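Local coordinates for protein glucosamine 6-phosphate N-acetyltransferase (Arabidopsis thaliana, PDB 3T90) that transfers the acetyl group of acetyl-CoA to the amino group of glucosamine 6-phosphate, a step in UDP-N-acetylglucosamine biosynthesis, at residues A[103-108]-A[129-134]; A[70-75]-A[115-120]; A[6-11]-A[15-20]; A[64-69]-A[98-103]. All blocks are in the same frame, centred on the assembly; numbering follows the deposited sequence. Where two conformers were deposited one is given.

Contact 1 (A[103-108]-A[129-134])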
loop_
_atom_site.group_PDB
_atom_site.type_symbol
_atom_site.label_atom_id
_atom_site.label_comp_id
_atom_site.label_asym_id
_atom_site.label_seq_id
_atom_site.Cartn_x
_atom_site.Cartn_y
_atom_site.Cartn_z
ATOM N N LYS A 103 -8.175 -6.955 17.632
ATOM C CA LYS A 103 -9.540 -6.684 17.157
ATOM C C LYS A 103 -9.531 -5.782 15.902
ATOM O O LYS A 103 -10.323 -5.983 14.957
ATOM C CB LYS A 103 -10.435 -6.072 18.293
ATOM C CG LYS A 103 -10.700 -6.985 19.491
ATOM C CD LYS A 103 -11.655 -6.311 20.489
ATOM C CE LYS A 103 -12.083 -7.325 21.543
ATOM N NZ LYS A 103 -12.273 -8.704 20.945
ATOM N N VAL A 104 -8.678 -4.753 15.935
ATOM C CA VAL A 104 -8.548 -3.869 14.771
ATOM C C VAL A 104 -8.061 -4.640 13.564
ATOM O O VAL A 104 -8.673 -4.553 12.504
ATOM C CB VAL A 104 -7.642 -2.704 15.096
ATOM C CG1 VAL A 104 -7.309 -1.918 13.816
ATOM C CG2 VAL A 104 -8.388 -1.713 15.998
ATOM N N VAL A 105 -7.002 -5.437 13.751
ATOM C CA VAL A 105 -6.444 -6.119 12.598
ATOM C C VAL A 105 -7.430 -7.121 12.031
ATOM O O VAL A 105 -7.556 -7.263 10.799
ATOM C CB VAL A 105 -5.121 -6.806 12.993
ATOM C CG1 VAL A 105 -4.611 -7.750 11.921
ATOM C CG2 VAL A 105 -4.087 -5.752 13.324
ATOM N N GLU A 106 -8.123 -7.838 12.938
ATOM C CA GLU A 106 -9.083 -8.796 12.430
ATOM C C GLU A 106 -10.231 -8.140 11.712
ATOM O O GLU A 106 -10.710 -8.673 10.712
ATOM C CB GLU A 106 -9.638 -9.670 13.561
ATOM C CG GLU A 106 -8.559 -10.672 14.029
ATOM C CD GLU A 106 -9.008 -11.444 15.263
ATOM O OE1 GLU A 106 -9.900 -10.965 15.989
ATOM O OE2 GLU A 106 -8.466 -12.530 15.528
ATOM N N PHE A 107 -10.695 -6.981 12.197
ATOM C CA PHE A 107 -11.759 -6.267 11.477
ATOM C C PHE A 107 -11.325 -5.936 10.022
ATOM O O PHE A 107 -12.105 -6.104 9.074
ATOM C CB PHE A 107 -12.096 -5.006 12.290
ATOM C CG PHE A 107 -13.184 -4.117 11.727
ATOM C CD1 PHE A 107 -14.445 -4.095 12.318
ATOM C CD2 PHE A 107 -12.892 -3.190 10.693
ATOM C CE1 PHE A 107 -15.409 -3.194 11.877
ATOM C CE2 PHE A 107 -13.881 -2.281 10.218
ATOM C CZ PHE A 107 -15.121 -2.240 10.800
ATOM N N LEU A 108 -10.083 -5.412 9.889
ATOM C CA LEU A 108 -9.623 -5.097 8.561
ATOM C C LEU A 108 -9.369 -6.327 7.708
ATOM O O LEU A 108 -9.648 -6.238 6.501
ATOM C CB LEU A 108 -8.331 -4.297 8.729
ATOM C CG LEU A 108 -8.448 -3.005 9.563
ATOM C CD1 LEU A 108 -7.074 -2.407 9.915
ATOM C CD2 LEU A 108 -9.230 -1.944 8.765
ATOM N N LYS A 129 6.723 -8.617 15.174
ATOM C CA LYS A 129 6.505 -9.802 14.376
ATOM C C LYS A 129 5.585 -10.768 15.137
ATOM O O LYS A 129 4.609 -11.239 14.565
ATOM C CB LYS A 129 7.816 -10.518 14.004
ATOM C CG LYS A 129 7.628 -11.740 13.112
ATOM C CD LYS A 129 9.041 -12.328 12.753
ATOM C CE LYS A 129 9.278 -13.464 13.759
ATOM N NZ LYS A 129 10.654 -13.981 14.178
ATOM N N VAL A 130 5.902 -11.056 16.411
ATOM C CA VAL A 130 5.164 -12.112 17.073
ATOM C C VAL A 130 3.698 -11.716 17.288
ATOM O O VAL A 130 2.846 -12.581 17.194
ATOM C CB VAL A 130 5.888 -12.516 18.418
ATOM C CG1 VAL A 130 5.105 -13.467 19.222
ATOM C CG2 VAL A 130 7.260 -13.178 18.081
ATOM N N PHE A 131 3.403 -10.439 17.530
ATOM C CA PHE A 131 2.049 -9.960 17.610
ATOM C C PHE A 131 1.240 -10.310 16.366
ATOM O O PHE A 131 0.136 -10.846 16.423
ATOM C CB PHE A 131 1.980 -8.433 17.855
ATOM C CG PHE A 131 0.586 -7.906 17.806
ATOM C CD1 PHE A 131 -0.295 -8.014 18.906
ATOM C CD2 PHE A 131 0.127 -7.297 16.658
ATOM C CE1 PHE A 131 -1.597 -7.495 18.767
ATOM C CE2 PHE A 131 -1.200 -6.775 16.529
ATOM C CZ PHE A 131 -2.044 -6.927 17.611
ATOM N N TYR A 132 1.801 -9.961 15.210
ATOM C CA TYR A 132 1.090 -10.210 13.982
ATOM C C TYR A 132 1.052 -11.679 13.620
ATOM O O TYR A 132 0.117 -12.091 12.948
ATOM C CB TYR A 132 1.663 -9.334 12.827
ATOM C CG TYR A 132 1.336 -7.872 13.049
ATOM C CD1 TYR A 132 0.019 -7.445 12.886
ATOM C CD2 TYR A 132 2.278 -6.965 13.524
ATOM C CE1 TYR A 132 -0.330 -6.101 13.082
ATOM C CE2 TYR A 132 1.942 -5.647 13.769
ATOM C CZ TYR A 132 0.646 -5.229 13.538
ATOM O OH TYR A 132 0.341 -3.882 13.731
ATOM N N GLU A 133 2.045 -12.454 14.044
ATOM C CA GLU A 133 1.903 -13.922 13.866
ATOM C C GLU A 133 0.663 -14.463 14.590
ATOM O O GLU A 133 0.026 -15.427 14.099
ATOM C CB GLU A 133 3.185 -14.673 14.306
ATOM C CG GLU A 133 4.417 -14.358 13.403
ATOM C CD GLU A 133 5.719 -15.057 13.876
ATOM O OE1 GLU A 133 5.910 -15.182 15.106
ATOM O OE2 GLU A 133 6.537 -15.377 13.033
ATOM N N LYS A 134 0.330 -13.844 15.714
ATOM C CA LYS A 134 -0.875 -14.227 16.455
ATOM C C LYS A 134 -2.151 -13.923 15.738
ATOM O O LYS A 134 -3.170 -14.505 16.091
ATOM C CB LYS A 134 -0.908 -13.605 17.849
ATOM C CG LYS A 134 0.100 -14.285 18.768
ATOM C CD LYS A 134 0.597 -15.633 18.274
ATOM C CE LYS A 134 1.877 -16.029 18.973
ATOM N NZ LYS A 134 2.823 -14.827 18.978
#

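Contact 2 (A[70-75]-A[115-120])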
loop_
_atom_site.group_PDB
_atom_site.type_symbol
_atom_site.label_atom_id
_atom_site.label_comp_id
_atom_site.label_asym_id
_atom_site.label_seq_id
_atom_site.Cartn_x
_atom_site.Cartn_y
_atom_site.Cartn_z
ATOM N N VAL A 70 -7.190 0.201 6.184
ATOM C CA VAL A 70 -6.716 -0.625 5.030
ATOM C C VAL A 70 -7.085 0.001 3.700
ATOM O O VAL A 70 -8.184 0.519 3.543
ATOM C CB VAL A 70 -7.285 -2.103 5.205
ATOM C CG1 VAL A 70 -8.842 -2.165 5.048
ATOM C CG2 VAL A 70 -6.571 -3.021 4.177
ATOM N N MET A 71 -6.157 -0.034 2.766
ATOM C CA MET A 71 -6.349 0.469 1.438
ATOM C C MET A 71 -6.217 -0.687 0.489
ATOM O O MET A 71 -5.166 -1.409 0.539
ATOM C CB MET A 71 -5.340 1.565 1.132
ATOM C CG MET A 71 -5.677 2.091 -0.229
ATOM S SD MET A 71 -4.678 3.558 -0.590
ATOM C CE MET A 71 -3.319 2.900 -0.883
ATOM N N ILE A 72 -7.250 -0.888 -0.349
ATOM C CA ILE A 72 -7.263 -2.009 -1.281
ATOM C C ILE A 72 -6.690 -1.543 -2.597
ATOM O O ILE A 72 -7.096 -0.511 -3.206
ATOM C CB ILE A 72 -8.695 -2.603 -1.405
ATOM C CG1 ILE A 72 -9.060 -3.253 -0.076
ATOM C CG2 ILE A 72 -8.721 -3.760 -2.410
ATOM C CD1 ILE A 72 -10.558 -3.849 -0.040
ATOM N N GLU A 73 -5.689 -2.308 -3.039
ATOM C CA GLU A 73 -4.937 -2.042 -4.296
ATOM C C GLU A 73 -5.414 -3.031 -5.362
ATOM O O GLU A 73 -5.258 -4.240 -5.146
ATOM C CB GLU A 73 -3.478 -2.305 -4.044
ATOM C CG GLU A 73 -2.636 -2.017 -5.360
ATOM C CD GLU A 73 -1.304 -2.690 -5.299
ATOM O OE1 GLU A 73 -0.598 -2.807 -6.325
ATOM O OE2 GLU A 73 -0.865 -3.211 -4.254
ATOM N N LYS A 74 -5.918 -2.528 -6.469
ATOM C CA LYS A 74 -6.216 -3.411 -7.615
ATOM C C LYS A 74 -4.979 -3.641 -8.433
ATOM O O LYS A 74 -4.251 -2.702 -8.744
ATOM C CB LYS A 74 -7.260 -2.758 -8.466
ATOM C CG LYS A 74 -8.631 -2.647 -7.716
ATOM C CD LYS A 74 -9.686 -2.003 -8.583
ATOM C CE LYS A 74 -10.945 -1.887 -7.724
ATOM N NZ LYS A 74 -10.932 -0.551 -6.996
ATOM N N LYS A 75 -4.761 -4.901 -8.837
ATOM C CA LYS A 75 -3.574 -5.301 -9.610
ATOM C C LYS A 75 -3.948 -5.987 -10.886
ATOM O O LYS A 75 -5.177 -6.283 -11.077
ATOM C CB LYS A 75 -2.745 -6.288 -8.768
ATOM C CG LYS A 75 -2.199 -5.684 -7.470
ATOM C CD LYS A 75 -1.333 -6.739 -6.815
ATOM C CE LYS A 75 -0.576 -6.294 -5.561
ATOM N NZ LYS A 75 0.534 -5.318 -5.904
ATOM N N MET A 115 -14.153 -8.481 0.559
ATOM C CA MET A 115 -14.007 -7.796 -0.713
ATOM C C MET A 115 -13.321 -8.620 -1.792
ATOM O O MET A 115 -13.076 -8.107 -2.891
ATOM C CB MET A 115 -13.200 -6.455 -0.494
ATOM C CG MET A 115 -13.947 -5.524 0.415
ATOM S SD MET A 115 -15.419 -4.828 -0.366
ATOM C CE MET A 115 -14.634 -3.828 -1.621
ATOM N N GLY A 116 -12.948 -9.839 -1.445
ATOM C CA GLY A 116 -12.312 -10.721 -2.408
ATOM C C GLY A 116 -10.838 -10.470 -2.617
ATOM O O GLY A 116 -10.289 -10.865 -3.631
ATOM N N CYS A 117 -10.171 -9.932 -1.613
ATOM C CA CYS A 117 -8.704 -9.734 -1.762
ATOM C C CYS A 117 -8.014 -11.122 -1.652
ATOM O O CYS A 117 -8.528 -12.057 -0.928
ATOM C CB CYS A 117 -8.131 -8.926 -0.588
ATOM S SG CYS A 117 -8.621 -7.190 -0.627
ATOM N N TYR A 118 -6.865 -11.297 -2.310
ATOM C CA TYR A 118 -6.160 -12.608 -2.169
ATOM C C TYR A 118 -5.143 -12.584 -0.997
ATOM O O TYR A 118 -4.693 -13.647 -0.560
ATOM C CB TYR A 118 -5.470 -12.978 -3.500
ATOM C CG TYR A 118 -4.305 -12.073 -3.902
ATOM C CD1 TYR A 118 -3.020 -12.357 -3.526
ATOM C CD2 TYR A 118 -4.550 -10.937 -4.613
ATOM C CE1 TYR A 118 -1.941 -11.491 -3.899
ATOM C CE2 TYR A 118 -3.536 -10.090 -4.972
ATOM C CZ TYR A 118 -2.232 -10.382 -4.653
ATOM O OH TYR A 118 -1.203 -9.486 -4.991
ATOM N N LYS A 119 -4.802 -11.361 -0.501
ATOM C CA LYS A 119 -3.900 -11.231 0.598
ATOM C C LYS A 119 -4.110 -9.892 1.269
ATOM O O LYS A 119 -4.703 -8.962 0.701
ATOM C CB LYS A 119 -2.407 -11.377 0.139
ATOM C CG LYS A 119 -1.866 -10.081 -0.560
ATOM C CD LYS A 119 -0.373 -10.261 -0.898
ATOM C CE LYS A 119 0.153 -8.998 -1.611
ATOM N NZ LYS A 119 1.628 -9.140 -1.914
ATOM N N VAL A 120 -3.530 -9.817 2.478
ATOM C CA VAL A 120 -3.350 -8.540 3.193
ATOM C C VAL A 120 -1.928 -8.474 3.672
ATOM O O VAL A 120 -1.373 -9.484 4.074
ATOM C CB VAL A 120 -4.329 -8.375 4.325
ATOM C CG1 VAL A 120 -4.347 -9.499 5.311
ATOM C CG2 VAL A 120 -4.242 -7.069 4.940
#

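Contact 3 (A[6-11]-A[15-20])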
loop_
_atom_site.group_PDB
_atom_site.type_symbol
_atom_site.label_atom_id
_atom_site.label_comp_id
_atom_site.label_asym_id
_atom_site.label_seq_id
_atom_site.Cartn_x
_atom_site.Cartn_y
_atom_site.Cartn_z
ATOM N N LYS A 6 -16.128 -0.084 21.894
ATOM C CA LYS A 6 -16.992 -0.258 20.736
ATOM C C LYS A 6 -16.171 -0.153 19.441
ATOM O O LYS A 6 -15.526 0.912 19.188
ATOM C CB LYS A 6 -18.186 0.708 20.753
ATOM C CG LYS A 6 -19.338 0.333 21.784
ATOM C CD LYS A 6 -20.556 1.338 21.706
ATOM C CE LYS A 6 -21.632 0.999 20.580
ATOM N NZ LYS A 6 -22.635 2.123 20.210
ATOM N N ILE A 7 -16.212 -1.218 18.639
ATOM C CA ILE A 7 -15.495 -1.226 17.362
ATOM C C ILE A 7 -16.425 -0.781 16.223
ATOM O O ILE A 7 -17.594 -1.189 16.169
ATOM C CB ILE A 7 -14.789 -2.591 17.060
ATOM C CG1 ILE A 7 -13.924 -2.481 15.832
ATOM C CG2 ILE A 7 -15.797 -3.709 16.864
ATOM C CD1 ILE A 7 -12.924 -3.626 15.731
ATOM N N ARG A 8 -15.931 0.071 15.316
ATOM C CA ARG A 8 -16.746 0.650 14.217
ATOM C C ARG A 8 -15.818 1.343 13.179
ATOM O O ARG A 8 -14.585 1.212 13.263
ATOM C CB ARG A 8 -17.718 1.712 14.819
ATOM C CG ARG A 8 -16.990 2.802 15.642
ATOM C CD ARG A 8 -18.036 3.916 16.085
ATOM N NE ARG A 8 -17.438 4.840 16.983
ATOM C CZ ARG A 8 -16.787 5.926 16.515
ATOM N NH1 ARG A 8 -16.558 6.064 15.187
ATOM N NH2 ARG A 8 -16.296 6.787 17.406
ATOM N N LYS A 9 -16.380 2.012 12.185
ATOM C CA LYS A 9 -15.540 2.812 11.284
ATOM C C LYS A 9 -15.392 4.202 11.746
ATOM O O LYS A 9 -16.206 4.744 12.535
ATOM C CB LYS A 9 -16.163 2.776 9.891
ATOM C CG LYS A 9 -16.089 1.340 9.247
ATOM C CD LYS A 9 -16.893 1.347 7.974
ATOM C CE LYS A 9 -17.102 -0.087 7.480
ATOM N NZ LYS A 9 -18.037 -0.886 8.355
ATOM N N LEU A 10 -14.323 4.869 11.301
ATOM C CA LEU A 10 -14.154 6.290 11.559
ATOM C C LEU A 10 -15.361 7.107 11.085
ATOM O O LEU A 10 -15.900 6.891 9.995
ATOM C CB LEU A 10 -12.896 6.741 10.832
ATOM C CG LEU A 10 -12.439 8.196 11.055
ATOM C CD1 LEU A 10 -11.826 8.338 12.537
ATOM C CD2 LEU A 10 -11.471 8.597 9.971
ATOM N N GLU A 11 -15.773 8.092 11.919
ATOM C CA GLU A 11 -16.844 8.985 11.559
ATOM C C GLU A 11 -16.370 10.421 11.594
ATOM O O GLU A 11 -15.338 10.741 12.257
ATOM C CB GLU A 11 -18.037 8.771 12.532
ATOM C CG GLU A 11 -18.624 7.353 12.447
ATOM C CD GLU A 11 -19.319 7.085 11.092
ATOM O OE1 GLU A 11 -19.998 8.012 10.604
ATOM O OE2 GLU A 11 -19.157 6.010 10.435
ATOM N N LYS A 15 -13.150 13.690 14.951
ATOM C CA LYS A 15 -12.171 14.753 15.170
ATOM C C LYS A 15 -12.268 15.319 16.603
ATOM O O LYS A 15 -11.244 15.826 17.094
ATOM C CB LYS A 15 -12.320 15.841 14.097
ATOM C CG LYS A 15 -13.575 16.565 14.086
ATOM C CD LYS A 15 -13.551 17.635 12.935
ATOM C CE LYS A 15 -14.883 18.134 12.606
ATOM N NZ LYS A 15 -15.717 17.099 11.883
ATOM N N ARG A 16 -13.404 15.169 17.288
ATOM C CA ARG A 16 -13.449 15.662 18.648
ATOM C C ARG A 16 -13.203 14.555 19.691
ATOM O O ARG A 16 -13.316 14.820 20.922
ATOM C CB ARG A 16 -14.779 16.414 18.891
ATOM C CG ARG A 16 -15.946 15.586 18.762
ATOM C CD ARG A 16 -17.225 16.290 19.321
ATOM N NE ARG A 16 -18.405 15.440 19.155
ATOM C CZ ARG A 16 -18.799 14.495 20.022
ATOM N NH1 ARG A 16 -18.139 14.297 21.165
ATOM N NH2 ARG A 16 -19.889 13.769 19.757
ATOM N N LYS A 17 -12.800 13.328 19.258
ATOM C CA LYS A 17 -12.661 12.204 20.162
ATOM C C LYS A 17 -11.223 11.717 20.243
ATOM O O LYS A 17 -10.976 10.557 20.558
ATOM C CB LYS A 17 -13.610 11.087 19.699
ATOM C CG LYS A 17 -15.121 11.403 19.876
ATOM C CD LYS A 17 -15.988 10.147 19.569
ATOM C CE LYS A 17 -17.395 10.593 19.819
ATOM N NZ LYS A 17 -18.288 9.469 19.439
ATOM N N GLY A 18 -10.274 12.577 19.960
ATOM C CA GLY A 18 -8.873 12.202 20.152
ATOM C C GLY A 18 -8.283 11.267 19.110
ATOM O O GLY A 18 -7.236 10.618 19.404
ATOM N N PHE A 19 -8.917 11.243 17.944
ATOM C CA PHE A 19 -8.347 10.438 16.793
ATOM C C PHE A 19 -6.949 10.891 16.360
ATOM O O PHE A 19 -6.029 10.058 16.295
ATOM C CB PHE A 19 -9.356 10.427 15.662
ATOM C CG PHE A 19 -8.863 9.686 14.454
ATOM C CD1 PHE A 19 -8.705 8.292 14.462
ATOM C CD2 PHE A 19 -8.550 10.386 13.328
ATOM C CE1 PHE A 19 -8.281 7.648 13.305
ATOM C CE2 PHE A 19 -8.108 9.738 12.171
ATOM C CZ PHE A 19 -7.975 8.364 12.194
ATOM N N ILE A 20 -6.756 12.163 16.062
ATOM C CA ILE A 20 -5.466 12.625 15.609
ATOM C C ILE A 20 -4.446 12.504 16.764
ATOM O O ILE A 20 -3.315 12.016 16.551
ATOM C CB ILE A 20 -5.571 14.090 15.122
ATOM C CG1 ILE A 20 -6.590 14.157 13.948
ATOM C CG2 ILE A 20 -4.153 14.685 14.733
ATOM C CD1 ILE A 20 -6.061 13.348 12.703
#

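Contact 4 (A[64-69]-A[98-103])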
loop_
_atom_site.group_PDB
_atom_site.type_symbol
_atom_site.label_atom_id
_atom_site.label_comp_id
_atom_site.label_asym_id
_atom_site.label_seq_id
_atom_site.Cartn_x
_atom_site.Cartn_y
_atom_site.Cartn_z
ATOM N N ILE A 64 -11.073 7.795 21.237
ATOM C CA ILE A 64 -10.637 6.654 20.444
ATOM C C ILE A 64 -9.441 5.985 21.152
ATOM O O ILE A 64 -8.433 6.633 21.488
ATOM C CB ILE A 64 -10.216 7.127 19.037
ATOM C CG1 ILE A 64 -11.347 7.952 18.376
ATOM C CG2 ILE A 64 -9.760 5.920 18.146
ATOM C CD1 ILE A 64 -12.664 7.222 18.276
ATOM N N ALA A 65 -9.581 4.705 21.364
ATOM C CA ALA A 65 -8.583 3.883 22.029
ATOM C C ALA A 65 -7.635 3.099 21.095
ATOM O O ALA A 65 -6.557 2.722 21.454
ATOM C CB ALA A 65 -9.340 2.849 22.937
ATOM N N ALA A 66 -8.107 2.791 19.910
ATOM C CA ALA A 66 -7.288 2.085 18.909
ATOM C C ALA A 66 -7.802 2.372 17.531
ATOM O O ALA A 66 -8.957 2.795 17.335
ATOM C CB ALA A 66 -7.357 0.530 19.188
ATOM N N THR A 67 -6.942 2.227 16.528
ATOM C CA THR A 67 -7.285 2.501 15.146
ATOM C C THR A 67 -6.381 1.692 14.207
ATOM O O THR A 67 -5.282 1.263 14.585
ATOM C CB THR A 67 -7.187 3.995 14.820
ATOM O OG1 THR A 67 -7.722 4.221 13.495
ATOM C CG2 THR A 67 -5.772 4.563 14.906
ATOM N N GLY A 68 -6.881 1.523 12.971
ATOM C CA GLY A 68 -6.067 0.910 11.911
ATOM C C GLY A 68 -6.843 1.105 10.649
ATOM O O GLY A 68 -8.063 1.214 10.621
ATOM N N SER A 69 -6.116 1.129 9.540
ATOM C CA SER A 69 -6.673 1.427 8.218
ATOM C C SER A 69 -6.369 0.324 7.217
ATOM O O SER A 69 -5.378 -0.410 7.386
ATOM C CB SER A 69 -6.038 2.708 7.670
ATOM O OG SER A 69 -6.205 3.786 8.587
ATOM N N LYS A 98 -5.183 -5.017 26.331
ATOM C CA LYS A 98 -6.651 -5.227 26.280
ATOM C C LYS A 98 -7.161 -5.874 24.958
ATOM O O LYS A 98 -8.368 -5.905 24.671
ATOM C CB LYS A 98 -7.326 -3.920 26.649
ATOM C CG LYS A 98 -6.909 -3.436 28.098
ATOM C CD LYS A 98 -8.044 -2.695 28.857
ATOM C CE LYS A 98 -9.359 -3.501 28.871
ATOM N NZ LYS A 98 -9.684 -4.406 30.044
ATOM N N GLN A 99 -6.180 -6.367 24.200
ATOM C CA GLN A 99 -6.401 -7.069 22.981
ATOM C C GLN A 99 -7.106 -6.225 21.898
ATOM O O GLN A 99 -7.755 -6.726 20.970
ATOM C CB GLN A 99 -7.102 -8.383 23.278
ATOM C CG GLN A 99 -6.254 -9.341 24.182
ATOM C CD GLN A 99 -6.006 -8.825 25.596
ATOM O OE1 GLN A 99 -6.904 -8.250 26.214
ATOM N NE2 GLN A 99 -4.800 -9.080 26.134
ATOM N N LEU A 100 -6.914 -4.912 21.975
ATOM C CA LEU A 100 -7.542 -4.044 20.992
ATOM C C LEU A 100 -6.865 -4.097 19.620
ATOM O O LEU A 100 -7.536 -4.005 18.586
ATOM C CB LEU A 100 -7.576 -2.603 21.525
ATOM C CG LEU A 100 -8.349 -2.364 22.845
ATOM C CD1 LEU A 100 -8.385 -0.863 23.038
ATOM C CD2 LEU A 100 -9.824 -2.944 22.782
ATOM N N GLY A 101 -5.533 -4.217 19.608
ATOM C CA GLY A 101 -4.924 -4.231 18.296
ATOM C C GLY A 101 -5.281 -5.444 17.485
ATOM O O GLY A 101 -5.538 -5.324 16.290
ATOM N N LYS A 102 -5.453 -6.614 18.152
ATOM C CA LYS A 102 -5.898 -7.809 17.413
ATOM C C LYS A 102 -7.298 -7.566 16.825
ATOM O O LYS A 102 -7.626 -7.997 15.703
ATOM C CB LYS A 102 -5.879 -9.032 18.337
ATOM C CG LYS A 102 -6.417 -10.339 17.680
ATOM C CD LYS A 102 -5.860 -11.549 18.492
ATOM C CE LYS A 102 -6.169 -12.889 17.839
ATOM N NZ LYS A 102 -7.622 -13.250 17.931
ATOM N N LYS A 103 -8.175 -6.955 17.632
ATOM C CA LYS A 103 -9.540 -6.684 17.157
ATOM C C LYS A 103 -9.531 -5.782 15.902
ATOM O O LYS A 103 -10.323 -5.983 14.957
ATOM C CB LYS A 103 -10.435 -6.072 18.293
ATOM C CG LYS A 103 -10.700 -6.985 19.491
ATOM C CD LYS A 103 -11.655 -6.311 20.489
ATOM C CE LYS A 103 -12.083 -7.325 21.543
ATOM N NZ LYS A 103 -12.273 -8.704 20.945
#

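Contact 1 (A[103-108]-A[129-134])
Tyr132 reaches across from helix 129-133 to meet Val105 on helix 100-114. CB leaves the backbone across the line joining the two segments rather than straight along it. With CG anti to its own carbonyl carbon (chi1 -69°), the ring is then carried toward the other helix. CD2 lies at the edge of the Phe131 ring, in its plane. Over one face of the tyrosine, Phe131 CD2 sits 3.5 Å above the plane and over the ring centre, so the edge of Phe131 is turned onto the face of Tyr132. CE1 makes the main crossing contact, 3.8 Å from Val105 CG2. That methyl approaches near the plane of the tyrosine ring, at its edge, and also rests at the edge of the other aromatic, 4.4 Å from Phe131 CE2. One valine branch thus meets both ring edges. At the tip, the hydroxyl is hydrogen-bonded to N4 of a bound HEPES molecule, probably from the crystallisation liquor. This would fit the predicted role of Tyr132 in binding acetyl-CoA, which GNAT enzymes hold in the cleft where two central parallel strands splay apart. The tyrosine also touches Leu122 and Cys124 of strand 119-124, and Met144 of the second subunit packs on the same side chain. Helix 100-114 is seated on strands 51-58 and 63-74 through Val104 and Leu108.

Contact 2 (A[70-75]-A[115-120])
Ile72 lays its CD1 methyl against the stem of Met115, 3.7 Å from Met115 CB, where helix 100-114 of the GNAT fold gives way to the turn leading into strand 119-124. The helix finishes in a Schellman motif: Gly116 takes a positive phi, and Cys117, next along, also faces the isoleucine. The cysteine sulfur lies against both branches, with Cys117 SG 3.9 Å from Ile72 CG2 and about as far from CD1. One branched side chain of strand 63-74 therefore holds the end of a helix and the residue just beyond its cap. At the other end of the contact a lysine takes part. Lys75 runs out extended and bends only at its last torsion (chi4 -70°), which brings its ammonium to Glu73 within the same segment, 70-75. The bond from Lys75 NZ to Glu73 OE1 is 2.8 Å long, on the syn side and 33° out of the carboxylate plane. Asp88 and Glu87 of the second subunit also form salt bridges with this ammonium, so three carboxylates gather round it. Lys75 and Tyr118, like those two acids of the second subunit, are predicted to bind the sugar phosphate, consistent with a substrate site built from both chains. The lysine stem crosses the tyrosine at about a right angle near the plane of its ring, and Tyr118 OH rests 3.3 Å from Lys75 CD.

Contact 3 (A[6-11]-A[15-20])
Leu10 and Phe19 meet because each swings its CG anti to the backbone N, with chi1 of -175° and 178°. A further turn at CG lets the leucine set one methyl squarely on the phenylalanine ring. Leu10 CD1 stands 3.6 Å from the centroid of the Phe19 ring, only 8° off its normal, which is a textbook CH-pi contact: all six ring carbons lie within about 4 Å of the methyl. The second branch slips toward the far end of the ring, with Leu10 CD2 4.1 Å from Phe19 CZ. Between them the chain leaves strand 5-9 and passes through a short 3-10 turn to Gly18, the N-cap of helix 19-23. The leucine thus covers the opening residue of the first helix of the GNAT fold. Phe76 of the second subunit, predicted to bind substrate, packs on Leu10 and meets the Phe19 ring edge-to-face, placing the pair at the dimer interface. Nearer the surface, the long arms of Arg8 and Lys17 come together, Arg8 NH2 lying 3.9 Å from Lys17 NZ. Both cations form salt bridges to the same oxygen, Glu57 OE1, and the arginine has a further one to Asp14. Arg8 NH1 also donates to Lys9 O at 3.0 Å, which helps fix the guanidinium's rotation. The chemistry implies two unlike interactions on one short connection: an apolar CH-pi contact, and beside it two positive groups gathered by a shared carboxylate, whose negative charge probably offsets their closeness.

Contact 4 (A[64-69]-A[98-103])
Leu100 points its side chain at a classic beta bulge in strand 63-74, where Ala65 and Ala66 both stand opposite Ile56. The bulge alters the usual strand pattern: the two successive alanines turn their CB atoms toward the same helix, while Thr67 turns away. The leucine meets them at two levels. Its root lies against the second alanine, with Leu100 CB 3.9 Å from Ala66 CB. Its tip lies against the first, with Leu100 CD1 3.8 Å from Ala65 CB. With CD1 anti to CA about the CB–CG bond (chi2 -172°), the side chain has the span to do both. Small methyls on the strand allow a close approach, the CA atoms of Ala66 and Leu100 being 6.5 Å apart. Phe5 and Phe95 also pack on the leucine, so this first turn of helix 100-114 is well buried on its sheet side. The start of the helix probably serves the cofactor. Residues Gly97 to Lys102 are predicted to bind acetyl-CoA, as in the GNAT family, where backbone amides here hold the pyrophosphate. Consistent with that role, the amide N of Gly101, right after the anchored leucine, donates a hydrogen bond to sulfonate oxygen O2S of a bound HEPES molecule.

How the contacts relate
The HEPES molecule ties contacts 1 and 4 together: one holds its piperazine through Tyr132, the other its sulfonate. Their centres lie about 9 Å apart, and both use helix 100-114. They also touch directly, Phe131 CZ packing 3.5 Å from Lys102 N. Contact 2 lies just past the end of that helix, about 16 Å from contact 1 between centres; the two meet through Leu108 CD2 and Val70 CG1, 3.7 Å apart. Contact 3 adjoins contact 4 through a probable hydrogen bond, Lys17 O to Ile64 N, 2.8 Å. Contacts 2 and 3, some 23 Å apart between centres, do not touch, yet both reach the second subunit and predicted substrate-binding residues.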